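NAD(P)H-flavin oxidoreductase (Agrobacterium tumefaciens str. C58, PDB 2FRE) probably catalyses NAD(P)H-dependent reduction of flavin or related acceptors through bound FMN, as a dimeric member of the nitroreductase family. Local coordinates at residues Leu88-Ser93 with Glu145-Pro150; Asp14-Asp19 with Gln124-Gly129; Phe119-Gln124 with Val159-Leu164. One frame throughout, in Å; residues are numbered along the deposited sequence.

How the interactions relate
From the N terminus, residues 14-19 come first and meet 124-129 in interaction 2, closing a loop of 104 residues. Inside that loop starts strand segment 88-93, whose partner 145-150 lies beyond it; interaction 1 therefore crosses interaction 2. Interaction 3, joining 119-124 to 159-164, crosses both, so no contact nests within another. Interactions 2 and 3 both use helix 110-127 and share Gln124, with centres about 9 Å apart. Interactions 1 and 3 meet in the sheet, where Leu89 O and Val159 N, 2.7 Å apart, probably form a hydrogen bond. Together they tie the N-terminal helix, the long helix, the sheet and the turn after helix 140-146.

Interaction 1 of 3, residues Leu88-Ser93 with Glu145-Pro150; sequences LLFVIS and EKLDIP
Phe90 and Ile92 of strand 87-98 meet Leu147 and Ile149, just beyond helix 140-146, in two separate apolar touches. In the aromatic one, Leu147 CD1 lies 3.7 Å from Phe90 CD2 and 4.1 Å from Phe90 CE2, so a single methyl touches the CD2-CE2 bond of the ring. The two side chains cross at about a right angle. The aliphatic touch is end-on: Ile92 CD1 and Ile149 CD1 stand 3.9 Å apart as the isoleucines reach toward each other tip to tip. Chi1, -67° in Ile92 and -66° in Ile149, turns each CG1 toward the other segment, and a roughly extended chi2 carries CD1 onward.

No hydrogen bond spans the two segments, as the backbone spacing would suggest: the CA atoms of Ile92 and Ile149 are 8.7 Å apart, and the interval is bridged by side chains. All four touching residues are buried. Leu147 also packs on Leu69 and Phe70 of helix 67-72, on Val58 of the adjoining strand and on Gly193 of the second subunit. Leu89 and Val91, on the other face of the strand, pack on Val159.

Leu147 is the first residue to leave helical backbone angles, so the contact sets a helix exit upon one face of the antiparallel sheet, in the alpha+beta fold of the FMN-dependent nitroreductases.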
ATOM      1  N   LEU A  88      -6.218  17.365  -6.284  1.00 22.95           N
ATOM      2  CA  LEU A  88      -4.808  17.034  -6.288  1.00 23.44           C
ATOM      3  C   LEU A  88      -4.333  16.999  -4.837  1.00 23.74           C
ATOM      4  O   LEU A  88      -4.745  17.831  -4.018  1.00 23.69           O
ATOM      5  CB  LEU A  88      -3.992  18.049  -7.093  1.00 22.92           C
ATOM      6  CG  LEU A  88      -4.158  17.976  -8.613  1.00 23.28           C
ATOM      7  CD1 LEU A  88      -3.616  19.208  -9.284  1.00 22.07           C
ATOM      8  CD2 LEU A  88      -3.465  16.770  -9.149  1.00 23.03           C
ATOM      9  N   LEU A  89      -3.463  16.040  -4.523  1.00 23.76           N
ATOM     10  CA  LEU A  89      -2.871  15.967  -3.213  1.00 24.06           C
ATOM     11  C   LEU A  89      -1.492  15.319  -3.263  1.00 23.72           C
ATOM     12  O   LEU A  89      -1.140  14.665  -4.240  1.00 23.94           O
ATOM     13  CB  LEU A  89      -3.796  15.191  -2.254  1.00 24.21           C
ATOM     14  CG  LEU A  89      -4.081  13.708  -2.536  1.00 24.66           C
ATOM     15  CD1 LEU A  89      -2.997  12.783  -1.985  1.00 26.20           C
ATOM     16  CD2 LEU A  89      -5.423  13.309  -1.916  1.00 25.27           C
ATOM     17  N   PHE A  90      -0.729  15.511  -2.197  1.00 24.13           N
ATOM     18  CA  PHE A  90       0.570  14.886  -2.056  1.00 24.14           C
ATOM     19  C   PHE A  90       0.563  13.970  -0.836  1.00 24.62           C
ATOM     20  O   PHE A  90       0.084  14.326   0.260  1.00 23.72           O
ATOM     21  CB  PHE A  90       1.686  15.944  -2.043  1.00 23.95           C
ATOM     22  CG  PHE A  90       1.722  16.754  -3.298  1.00 23.68           C
ATOM     23  CD1 PHE A  90       2.335  16.246  -4.453  1.00 23.63           C
ATOM     24  CD2 PHE A  90       1.072  17.971  -3.367  1.00 25.27           C
ATOM     25  CE1 PHE A  90       2.330  16.973  -5.638  1.00 24.57           C
ATOM     26  CE2 PHE A  90       1.046  18.704  -4.546  1.00 24.69           C
ATOM     27  CZ  PHE A  90       1.672  18.202  -5.694  1.00 23.74           C
ATOM     28  N   VAL A  91       1.060  12.762  -1.063  1.00 25.12           N
ATOM     29  CA  VAL A  91       1.236  11.793  -0.015  1.00 25.25           C
ATOM     30  C   VAL A  91       2.649  11.949   0.548  1.00 25.61           C
ATOM     31  O   VAL A  91       3.634  11.875  -0.167  1.00 25.15           O
ATOM     32  CB  VAL A  91       1.025  10.352  -0.492  1.00 25.31           C
ATOM     33  CG1 VAL A  91       1.223   9.399   0.681  1.00 26.00           C
ATOM     34  CG2 VAL A  91      -0.346  10.175  -1.112  1.00 24.87           C
ATOM     35  N   ILE A  92       2.706  12.192   1.844  1.00 25.66           N
ATOM     36  CA  ILE A  92       3.922  12.530   2.544  1.00 26.75           C
ATOM     37  C   ILE A  92       4.092  11.507   3.647  1.00 26.49           C
ATOM     38  O   ILE A  92       3.103  10.922   4.088  1.00 27.44           O
ATOM     39  CB  ILE A  92       3.763  13.941   3.145  1.00 26.64           C
ATOM     40  CG1 ILE A  92       3.689  14.958   2.015  1.00 27.20           C
ATOM     41  CG2 ILE A  92       4.889  14.295   4.120  1.00 27.26           C
ATOM     42  CD1 ILE A  92       2.759  16.047   2.327  1.00 28.52           C
ATOM     43  N   SER A  93       5.319  11.284   4.102  1.00 27.25           N
ATOM     44  CA  SER A  93       5.535  10.437   5.285  1.00 27.40           C
ATOM     45  C   SER A  93       6.633  10.971   6.193  1.00 27.47           C
ATOM     46  O   SER A  93       7.625  11.526   5.726  1.00 27.27           O
ATOM     47  CB  SER A  93       5.862   8.997   4.890  1.00 26.75           C
ATOM     48  OG  SER A  93       7.112   8.923   4.240  1.00 27.11           O
ATOM     49  N   GLU A 145       9.020  23.142   0.014  1.00 27.11           N
ATOM     50  CA  GLU A 145       9.155  24.567   0.287  1.00 27.02           C
ATOM     51  C   GLU A 145       7.798  25.267   0.227  1.00 27.03           C
ATOM     52  O   GLU A 145       7.432  25.975   1.153  1.00 26.83           O
ATOM     53  CB  GLU A 145      10.106  25.197  -0.725  1.00 27.16           C
ATOM     54  CG  GLU A 145      10.420  26.649  -0.462  1.00 29.24           C
ATOM     55  CD  GLU A 145      11.053  26.869   0.908  1.00 33.73           C
ATOM     56  OE1 GLU A 145      11.808  25.975   1.374  1.00 35.96           O
ATOM     57  OE2 GLU A 145      10.790  27.936   1.517  1.00 36.42           O
ATOM     58  N   LYS A 146       7.053  25.061  -0.861  1.00 26.57           N
ATOM     59  CA  LYS A 146       5.797  25.785  -1.085  1.00 26.80           C
ATOM     60  C   LYS A 146       4.650  25.334  -0.176  1.00 26.64           C
ATOM     61  O   LYS A 146       3.744  26.123   0.103  1.00 26.64           O
ATOM     62  CB  LYS A 146       5.354  25.680  -2.552  1.00 27.12           C
ATOM     63  CG  LYS A 146       6.255  26.386  -3.548  1.00 28.12           C
ATOM     64  CD  LYS A 146       6.097  27.913  -3.544  1.00 29.80           C
ATOM     65  CE  LYS A 146       6.704  28.518  -4.823  1.00 30.09           C
ATOM     66  NZ  LYS A 146       6.957  29.985  -4.768  1.00 30.56           N
ATOM     67  N   LEU A 147       4.663  24.075   0.262  1.00 26.16           N
ATOM     68  CA  LEU A 147       3.575  23.546   1.094  1.00 26.08           C
ATOM     69  C   LEU A 147       3.957  23.433   2.569  1.00 25.88           C
ATOM     70  O   LEU A 147       3.210  22.857   3.361  1.00 25.64           O
ATOM     71  CB  LEU A 147       3.070  22.191   0.559  1.00 25.90           C
ATOM     72  CG  LEU A 147       2.572  22.205  -0.903  1.00 26.77           C
ATOM     73  CD1 LEU A 147       1.947  20.908  -1.262  1.00 27.43           C
ATOM     74  CD2 LEU A 147       1.568  23.351  -1.191  1.00 27.71           C
ATOM     75  N   ASP A 148       5.105  24.003   2.927  1.00 25.89           N
ATOM     76  CA  ASP A 148       5.544  24.110   4.324  1.00 26.47           C
ATOM     77  C   ASP A 148       5.690  22.748   4.977  1.00 26.78           C
ATOM     78  O   ASP A 148       5.259  22.545   6.107  1.00 27.29           O
ATOM     79  CB  ASP A 148       4.570  24.958   5.149  1.00 26.78           C
ATOM     80  CG  ASP A 148       4.436  26.372   4.628  1.00 28.03           C
ATOM     81  OD1 ASP A 148       5.465  26.937   4.196  1.00 27.93           O
ATOM     82  OD2 ASP A 148       3.297  26.911   4.647  1.00 30.20           O
ATOM     83  N   ILE A 149       6.294  21.811   4.258  1.00 26.53           N
ATOM     84  CA  ILE A 149       6.498  20.498   4.813  1.00 27.36           C
ATOM     85  C   ILE A 149       7.701  20.583   5.742  1.00 27.67           C
ATOM     86  O   ILE A 149       8.750  21.065   5.318  1.00 28.08           O
ATOM     87  CB  ILE A 149       6.689  19.463   3.711  1.00 26.84           C
ATOM     88  CG1 ILE A 149       5.373  19.354   2.919  1.00 26.75           C
ATOM     89  CG2 ILE A 149       7.125  18.100   4.317  1.00 26.66           C
ATOM     90  CD1 ILE A 149       5.505  18.658   1.633  1.00 28.26           C
ATOM     91  N   PRO A 150       7.546  20.132   7.006  1.00 28.06           N
ATOM     92  CA  PRO A 150       8.630  20.258   7.983  1.00 28.29           C
ATOM     93  C   PRO A 150       9.749  19.282   7.701  1.00 28.41           C
ATOM     94  O   PRO A 150       9.571  18.341   6.930  1.00 28.68           O
ATOM     95  CB  PRO A 150       7.955  19.909   9.321  1.00 28.61           C
ATOM     96  CG  PRO A 150       6.490  19.757   9.014  1.00 28.09           C
ATOM     97  CD  PRO A 150       6.377  19.461   7.592  1.00 27.63           C
TER

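Interaction 2 of 3, residues Asp14-Asp19 with Gln124-Gly129; sequences DPLFLD and QAHLLG
His126, near the C-terminal end of helix 110-127, meets both Leu16 and Asp19 of the short helix 16-19 with the end of its imidazole, and this is the tight part of the contact. The ring extends toward the short helix, with CG anti to the backbone N (chi1 -178°). Its NE2 comes within 3.5 Å of Asp19 CB, obliquely to the ring, while Leu16 CD2 lies 3.8 Å from His126 CE1, at the edge of the imidazole and in its plane.

Leu127 stands at the margin. Its CD2 is 3.6 Å from Leu16 CD2, the two leucines crossing at about a right angle, and Met123, one turn back on the long helix, touches Leu16 as well. All four touching residues are partly exposed, so the contact lies at the surface. The acid is directed elsewhere: Asp19 OD1 is hydrogen-bonded to Ser4 OG.

Each segment is also fastened internally. Asp14 OD1 accepts from Leu16 N at 2.9 Å, with an N-H...O angle of 167° on its anti lone pair, capping the first turn. At the other helix's end, Gly129 completes a Schellman motif.

Because no hydrogen bond or salt bridge crosses the segments, cohesion comes from van der Waals contact, of which only the leucine pair is wholly apolar. His126 meets the methylene of Asp19 and not its carboxylate: Asp19 OD2 is 4.9 Å from His126 NE2, too far for a salt bridge, and any electrostatic contribution is probably modest.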
ATOM      1  N   ASP A  14     -10.891 -10.772  -6.256  1.00 27.29           N
ATOM      2  CA  ASP A  14     -12.042  -9.900  -6.221  1.00 27.65           C
ATOM      3  C   ASP A  14     -11.909  -8.963  -7.401  1.00 27.35           C
ATOM      4  O   ASP A  14     -10.825  -8.448  -7.647  1.00 26.39           O
ATOM      5  CB  ASP A  14     -12.108  -9.091  -4.934  1.00 28.07           C
ATOM      6  CG  ASP A  14     -13.450  -8.410  -4.754  1.00 30.42           C
ATOM      7  OD1 ASP A  14     -13.781  -7.513  -5.555  1.00 31.65           O
ATOM      8  OD2 ASP A  14     -14.179  -8.796  -3.821  1.00 34.44           O
ATOM      9  N   PRO A  15     -13.003  -8.759  -8.158  1.00 27.73           N
ATOM     10  CA  PRO A  15     -12.896  -7.865  -9.313  1.00 27.57           C
ATOM     11  C   PRO A  15     -12.440  -6.452  -8.986  1.00 27.20           C
ATOM     12  O   PRO A  15     -11.944  -5.745  -9.869  1.00 26.22           O
ATOM     13  CB  PRO A  15     -14.320  -7.852  -9.876  1.00 27.95           C
ATOM     14  CG  PRO A  15     -14.943  -9.089  -9.389  1.00 28.92           C
ATOM     15  CD  PRO A  15     -14.350  -9.350  -8.048  1.00 27.95           C
ATOM     16  N   LEU A  16     -12.616  -6.032  -7.739  1.00 26.91           N
ATOM     17  CA  LEU A  16     -12.134  -4.728  -7.311  1.00 26.91           C
ATOM     18  C   LEU A  16     -10.654  -4.532  -7.649  1.00 26.74           C
ATOM     19  O   LEU A  16     -10.234  -3.434  -7.996  1.00 27.27           O
ATOM     20  CB  LEU A  16     -12.380  -4.515  -5.825  1.00 27.47           C
ATOM     21  CG  LEU A  16     -13.845  -4.412  -5.366  1.00 30.24           C
ATOM     22  CD1 LEU A  16     -13.958  -4.608  -3.858  1.00 32.24           C
ATOM     23  CD2 LEU A  16     -14.491  -3.100  -5.781  1.00 33.27           C
ATOM     24  N   PHE A  17      -9.856  -5.587  -7.558  1.00 26.56           N
ATOM     25  CA  PHE A  17      -8.410  -5.445  -7.821  1.00 25.69           C
ATOM     26  C   PHE A  17      -8.071  -5.242  -9.299  1.00 25.08           C
ATOM     27  O   PHE A  17      -7.029  -4.666  -9.625  1.00 26.16           O
ATOM     28  CB  PHE A  17      -7.672  -6.653  -7.247  1.00 25.43           C
ATOM     29  CG  PHE A  17      -7.754  -6.721  -5.764  1.00 24.83           C
ATOM     30  CD1 PHE A  17      -7.033  -5.825  -4.983  1.00 24.47           C
ATOM     31  CD2 PHE A  17      -8.553  -7.661  -5.143  1.00 24.61           C
ATOM     32  CE1 PHE A  17      -7.103  -5.870  -3.616  1.00 25.69           C
ATOM     33  CE2 PHE A  17      -8.630  -7.699  -3.758  1.00 23.83           C
ATOM     34  CZ  PHE A  17      -7.900  -6.808  -3.008  1.00 25.44           C
ATOM     35  N   LEU A  18      -8.946  -5.699 -10.192  1.00 24.41           N
ATOM     36  CA  LEU A  18      -8.806  -5.442 -11.621  1.00 23.94           C
ATOM     37  C   LEU A  18      -9.490  -4.136 -12.056  1.00 23.70           C
ATOM     38  O   LEU A  18      -9.058  -3.498 -13.022  1.00 22.89           O
ATOM     39  CB  LEU A  18      -9.395  -6.617 -12.416  1.00 24.09           C
ATOM     40  CG  LEU A  18      -8.842  -8.003 -12.082  1.00 23.30           C
ATOM     41  CD1 LEU A  18      -9.435  -9.062 -13.043  1.00 25.63           C
ATOM     42  CD2 LEU A  18      -7.347  -8.024 -12.196  1.00 24.60           C
ATOM     43  N   ASP A  19     -10.586  -3.789 -11.387  1.00 22.57           N
ATOM     44  CA  ASP A  19     -11.391  -2.603 -11.729  1.00 23.57           C
ATOM     45  C   ASP A  19     -10.721  -1.309 -11.322  1.00 23.46           C
ATOM     46  O   ASP A  19     -10.943  -0.285 -11.966  1.00 23.41           O
ATOM     47  CB  ASP A  19     -12.790  -2.692 -11.103  1.00 23.53           C
ATOM     48  CG  ASP A  19     -13.627  -3.755 -11.750  1.00 24.65           C
ATOM     49  OD1 ASP A  19     -13.335  -4.130 -12.902  1.00 26.23           O
ATOM     50  OD2 ASP A  19     -14.574  -4.220 -11.120  1.00 26.58           O
ATOM     51  N   GLN A 124     -10.647   3.297  -1.846  1.00 24.13           N
ATOM     52  CA  GLN A 124     -11.830   4.042  -1.396  1.00 25.15           C
ATOM     53  C   GLN A 124     -12.357   4.984  -2.491  1.00 25.07           C
ATOM     54  O   GLN A 124     -13.578   5.079  -2.716  1.00 26.53           O
ATOM     55  CB  GLN A 124     -11.570   4.783  -0.080  1.00 24.80           C
ATOM     56  CG  GLN A 124     -12.820   5.430   0.555  1.00 23.48           C
ATOM     57  CD  GLN A 124     -14.000   4.499   0.764  1.00 24.79           C
ATOM     58  OE1 GLN A 124     -14.892   4.321  -0.125  1.00 27.81           O
ATOM     59  NE2 GLN A 124     -14.071   3.940   1.948  1.00 20.40           N
ATOM     60  N   ALA A 125     -11.445   5.647  -3.188  1.00 25.41           N
ATOM     61  CA  ALA A 125     -11.798   6.475  -4.350  1.00 25.30           C
ATOM     62  C   ALA A 125     -12.566   5.649  -5.401  1.00 25.12           C
ATOM     63  O   ALA A 125     -13.655   6.040  -5.854  1.00 24.39           O
ATOM     64  CB  ALA A 125     -10.534   7.090  -4.971  1.00 25.07           C
ATOM     65  N   HIS A 126     -11.973   4.528  -5.797  1.00 24.92           N
ATOM     66  CA  HIS A 126     -12.638   3.571  -6.673  1.00 25.10           C
ATOM     67  C   HIS A 126     -14.051   3.216  -6.205  1.00 25.23           C
ATOM     68  O   HIS A 126     -15.020   3.264  -6.990  1.00 24.85           O
ATOM     69  CB  HIS A 126     -11.835   2.273  -6.832  1.00 25.01           C
ATOM     70  CG  HIS A 126     -12.499   1.319  -7.770  1.00 24.83           C
ATOM     71  ND1 HIS A 126     -13.179   0.202  -7.336  1.00 27.56           N
ATOM     72  CD2 HIS A 126     -12.657   1.360  -9.106  1.00 25.46           C
ATOM     73  CE1 HIS A 126     -13.711  -0.414  -8.372  1.00 25.21           C
ATOM     74  NE2 HIS A 126     -13.432   0.282  -9.458  1.00 28.86           N
ATOM     75  N   LEU A 127     -14.176   2.866  -4.928  1.00 25.15           N
ATOM     76  CA  LEU A 127     -15.470   2.466  -4.389  1.00 25.53           C
ATOM     77  C   LEU A 127     -16.545   3.561  -4.451  1.00 25.71           C
ATOM     78  O   LEU A 127     -17.743   3.257  -4.559  1.00 25.49           O
ATOM     79  CB  LEU A 127     -15.317   1.923  -2.967  1.00 25.95           C
ATOM     80  CG  LEU A 127     -14.605   0.566  -2.877  1.00 26.06           C
ATOM     81  CD1 LEU A 127     -14.216   0.263  -1.445  1.00 26.39           C
ATOM     82  CD2 LEU A 127     -15.462  -0.581  -3.442  1.00 27.97           C
ATOM     83  N   LEU A 128     -16.125   4.823  -4.417  1.00 25.21           N
ATOM     84  CA  LEU A 128     -17.035   5.967  -4.554  1.00 25.67           C
ATOM     85  C   LEU A 128     -17.320   6.382  -5.997  1.00 25.50           C
ATOM     86  O   LEU A 128     -18.106   7.295  -6.226  1.00 26.16           O
ATOM     87  CB  LEU A 128     -16.473   7.170  -3.774  1.00 25.83           C
ATOM     88  CG  LEU A 128     -16.467   7.002  -2.256  1.00 26.56           C
ATOM     89  CD1 LEU A 128     -15.698   8.135  -1.629  1.00 27.82           C
ATOM     90  CD2 LEU A 128     -17.905   6.945  -1.725  1.00 28.91           C
ATOM     91  N   GLY A 129     -16.699   5.719  -6.966  1.00 24.98           N
ATOM     92  CA  GLY A 129     -16.978   5.985  -8.362  1.00 25.59           C
ATOM     93  C   GLY A 129     -15.952   6.883  -9.011  1.00 25.49           C
ATOM     94  O   GLY A 129     -16.157   7.357 -10.134  1.00 25.46           O
TER

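Interaction 3 of 3, residues Phe119-Gln124 with Val159-Leu164; sequences FSLAMQ and VAIGTL
Leu121, Ile161 and Val159 make a helix-on-sheet contact of the alpha+beta nitroreductase fold, in which helix 110-127 lies against strand 153-162. Leu121 gives up the most surface of the three, about 50 Å², against 25 Å² for Val159 and 20 Å² for Ile161. All three are buried, and no hydrogen bond passes between the segments.

The leucine projects from the helix, a chi1 of -169° swinging CG away from its own amide N and over toward the strand. There Val159 and Ile161, two positions apart, both point at the helix, as residues on the same face of an extended strand do. Ala160 between them faces the other way, touching Leu88 and Met135. Leu121 and Ile161 cross obliquely, and the valine is met more distantly.

Further hydrophobic neighbours surround the leucine: Ile39, Leu40 and Ala43 of helix 33-44 pack on it, so it lies between that helix and the sheet. On the strand side, Val159 and Ile161 both touch Leu89 of strand 87-98, the antiparallel neighbour. The side chain of Val159 is about 8 Å from a bound FMN, so this part of the core is near the flavin without contacting it through that side chain.

The whole junction turns on a single methyl: Leu121 CD2 is 3.9 Å from Ile161 CD1 and 4.2 Å from Val159 CG1.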
ATOM      1  N   PHE A 119      -2.702   2.851  -1.330  1.00 23.80           N
ATOM      2  CA  PHE A 119      -3.601   1.868  -1.958  1.00 23.64           C
ATOM      3  C   PHE A 119      -4.998   1.999  -1.379  1.00 23.68           C
ATOM      4  O   PHE A 119      -5.995   1.922  -2.098  1.00 24.85           O
ATOM      5  CB  PHE A 119      -3.139   0.418  -1.857  1.00 22.82           C
ATOM      6  CG  PHE A 119      -3.950  -0.473  -2.698  1.00 22.91           C
ATOM      7  CD1 PHE A 119      -3.665  -0.617  -4.040  1.00 23.07           C
ATOM      8  CD2 PHE A 119      -5.102  -1.058  -2.194  1.00 20.27           C
ATOM      9  CE1 PHE A 119      -4.480  -1.389  -4.870  1.00 21.53           C
ATOM     10  CE2 PHE A 119      -5.914  -1.826  -2.997  1.00 23.89           C
ATOM     11  CZ  PHE A 119      -5.621  -1.995  -4.334  1.00 23.10           C
ATOM     12  N   SER A 120      -5.063   2.167  -0.066  1.00 24.44           N
ATOM     13  CA  SER A 120      -6.331   2.328   0.619  1.00 24.38           C
ATOM     14  C   SER A 120      -7.090   3.535   0.061  1.00 24.06           C
ATOM     15  O   SER A 120      -8.292   3.458  -0.205  1.00 24.78           O
ATOM     16  CB  SER A 120      -6.075   2.495   2.118  1.00 24.55           C
ATOM     17  OG  SER A 120      -5.539   1.313   2.696  1.00 26.07           O
ATOM     18  N   LEU A 121      -6.370   4.638  -0.131  1.00 23.96           N
ATOM     19  CA  LEU A 121      -6.886   5.868  -0.775  1.00 23.77           C
ATOM     20  C   LEU A 121      -7.492   5.581  -2.166  1.00 23.94           C
ATOM     21  O   LEU A 121      -8.633   5.971  -2.478  1.00 23.43           O
ATOM     22  CB  LEU A 121      -5.733   6.879  -0.890  1.00 23.16           C
ATOM     23  CG  LEU A 121      -5.991   8.334  -1.280  1.00 23.30           C
ATOM     24  CD1 LEU A 121      -4.754   9.160  -0.944  1.00 24.20           C
ATOM     25  CD2 LEU A 121      -6.380   8.466  -2.746  1.00 23.31           C
ATOM     26  N   ALA A 122      -6.693   4.912  -2.997  1.00 24.03           N
ATOM     27  CA  ALA A 122      -7.098   4.536  -4.363  1.00 24.20           C
ATOM     28  C   ALA A 122      -8.321   3.621  -4.368  1.00 24.40           C
ATOM     29  O   ALA A 122      -9.233   3.765  -5.212  1.00 24.00           O
ATOM     30  CB  ALA A 122      -5.937   3.882  -5.074  1.00 24.63           C
HETATM   31  N   MSE A 123      -8.362   2.706  -3.414  1.00 20.00           N
HETATM   32  CA  MSE A 123      -9.457   1.767  -3.285  1.00 20.00           C
HETATM   33  C   MSE A 123     -10.742   2.456  -2.858  1.00 20.00           C
HETATM   34  O   MSE A 123     -11.786   2.237  -3.437  1.00 23.62           O
HETATM   35  CB  MSE A 123      -9.078   0.663  -2.307  1.00 20.00           C
HETATM   36  CG  MSE A 123      -9.949  -0.551  -2.353  1.00 20.00           C
HETATM   37 SE   MSE A 123     -10.058  -1.342  -4.145  1.00 20.00          SE
HETATM   38  CE  MSE A 123     -11.401  -0.809  -4.485  1.00 20.00           C
ATOM     39  N   GLN A 124     -10.647   3.297  -1.846  1.00 24.13           N
ATOM     40  CA  GLN A 124     -11.830   4.042  -1.396  1.00 25.15           C
ATOM     41  C   GLN A 124     -12.357   4.984  -2.491  1.00 25.07           C
ATOM     42  O   GLN A 124     -13.578   5.079  -2.716  1.00 26.53           O
ATOM     43  CB  GLN A 124     -11.570   4.783  -0.080  1.00 24.80           C
ATOM     44  CG  GLN A 124     -12.820   5.430   0.555  1.00 23.48           C
ATOM     45  CD  GLN A 124     -14.000   4.499   0.764  1.00 24.79           C
ATOM     46  OE1 GLN A 124     -14.892   4.321  -0.125  1.00 27.81           O
ATOM     47  NE2 GLN A 124     -14.071   3.940   1.948  1.00 20.40           N
ATOM     48  N   VAL A 159      -1.049  12.698  -6.144  1.00 26.07           N
ATOM     49  CA  VAL A 159      -2.226  11.925  -6.501  1.00 25.73           C
ATOM     50  C   VAL A 159      -3.266  12.843  -7.095  1.00 25.37           C
ATOM     51  O   VAL A 159      -3.622  13.859  -6.488  1.00 25.11           O
ATOM     52  CB  VAL A 159      -2.834  11.213  -5.282  1.00 26.01           C
ATOM     53  CG1 VAL A 159      -4.041  10.410  -5.690  1.00 25.07           C
ATOM     54  CG2 VAL A 159      -1.798  10.310  -4.614  1.00 27.44           C
ATOM     55  N   ALA A 160      -3.736  12.473  -8.282  1.00 25.34           N
ATOM     56  CA  ALA A 160      -4.844  13.123  -8.953  1.00 25.51           C
ATOM     57  C   ALA A 160      -6.070  12.205  -8.814  1.00 25.61           C
ATOM     58  O   ALA A 160      -5.976  10.984  -9.056  1.00 25.70           O
ATOM     59  CB  ALA A 160      -4.511  13.328 -10.398  1.00 25.59           C
ATOM     60  N   ILE A 161      -7.197  12.786  -8.399  1.00 25.42           N
ATOM     61  CA  ILE A 161      -8.446  12.062  -8.253  1.00 25.07           C
ATOM     62  C   ILE A 161      -9.566  12.799  -8.969  1.00 25.02           C
ATOM     63  O   ILE A 161      -9.661  14.019  -8.891  1.00 23.86           O
ATOM     64  CB  ILE A 161      -8.869  11.890  -6.776  1.00 25.06           C
ATOM     65  CG1 ILE A 161      -7.657  11.651  -5.862  1.00 26.16           C
ATOM     66  CG2 ILE A 161      -9.885  10.727  -6.672  1.00 25.93           C
ATOM     67  CD1 ILE A 161      -7.992  11.683  -4.348  1.00 25.24           C
ATOM     68  N   GLY A 162     -10.415  12.048  -9.663  1.00 24.76           N
ATOM     69  CA  GLY A 162     -11.502  12.650 -10.409  1.00 25.76           C
ATOM     70  C   GLY A 162     -12.431  11.628 -11.013  1.00 25.36           C
ATOM     71  O   GLY A 162     -12.358  10.422 -10.717  1.00 26.14           O
ATOM     72  N   THR A 163     -13.323  12.127 -11.849  1.00 25.02           N
ATOM     73  CA  THR A 163     -14.308  11.313 -12.520  1.00 25.34           C
ATOM     74  C   THR A 163     -13.910  11.123 -13.976  1.00 25.59           C
ATOM     75  O   THR A 163     -13.669  12.097 -14.698  1.00 25.08           O
ATOM     76  CB  THR A 163     -15.682  11.966 -12.438  1.00 25.03           C
ATOM     77  OG1 THR A 163     -16.056  12.097 -11.056  1.00 25.56           O
ATOM     78  CG2 THR A 163     -16.721  11.139 -13.177  1.00 24.58           C
ATOM     79  N   LEU A 164     -13.853   9.858 -14.387  1.00 26.44           N
ATOM     80  CA  LEU A 164     -13.381   9.466 -15.702  1.00 27.26           C
ATOM     81  C   LEU A 164     -14.283  10.045 -16.775  1.00 27.51           C
ATOM     82  O   LEU A 164     -15.490  10.145 -16.580  1.00 26.93           O
ATOM     83  CB  LEU A 164     -13.354   7.932 -15.819  1.00 27.37           C
ATOM     84  CG  LEU A 164     -12.830   7.298 -17.121  1.00 28.85           C
ATOM     85  CD1 LEU A 164     -11.382   7.639 -17.381  1.00 30.43           C
ATOM     86  CD2 LEU A 164     -12.992   5.778 -17.105  1.00 29.27           C
TER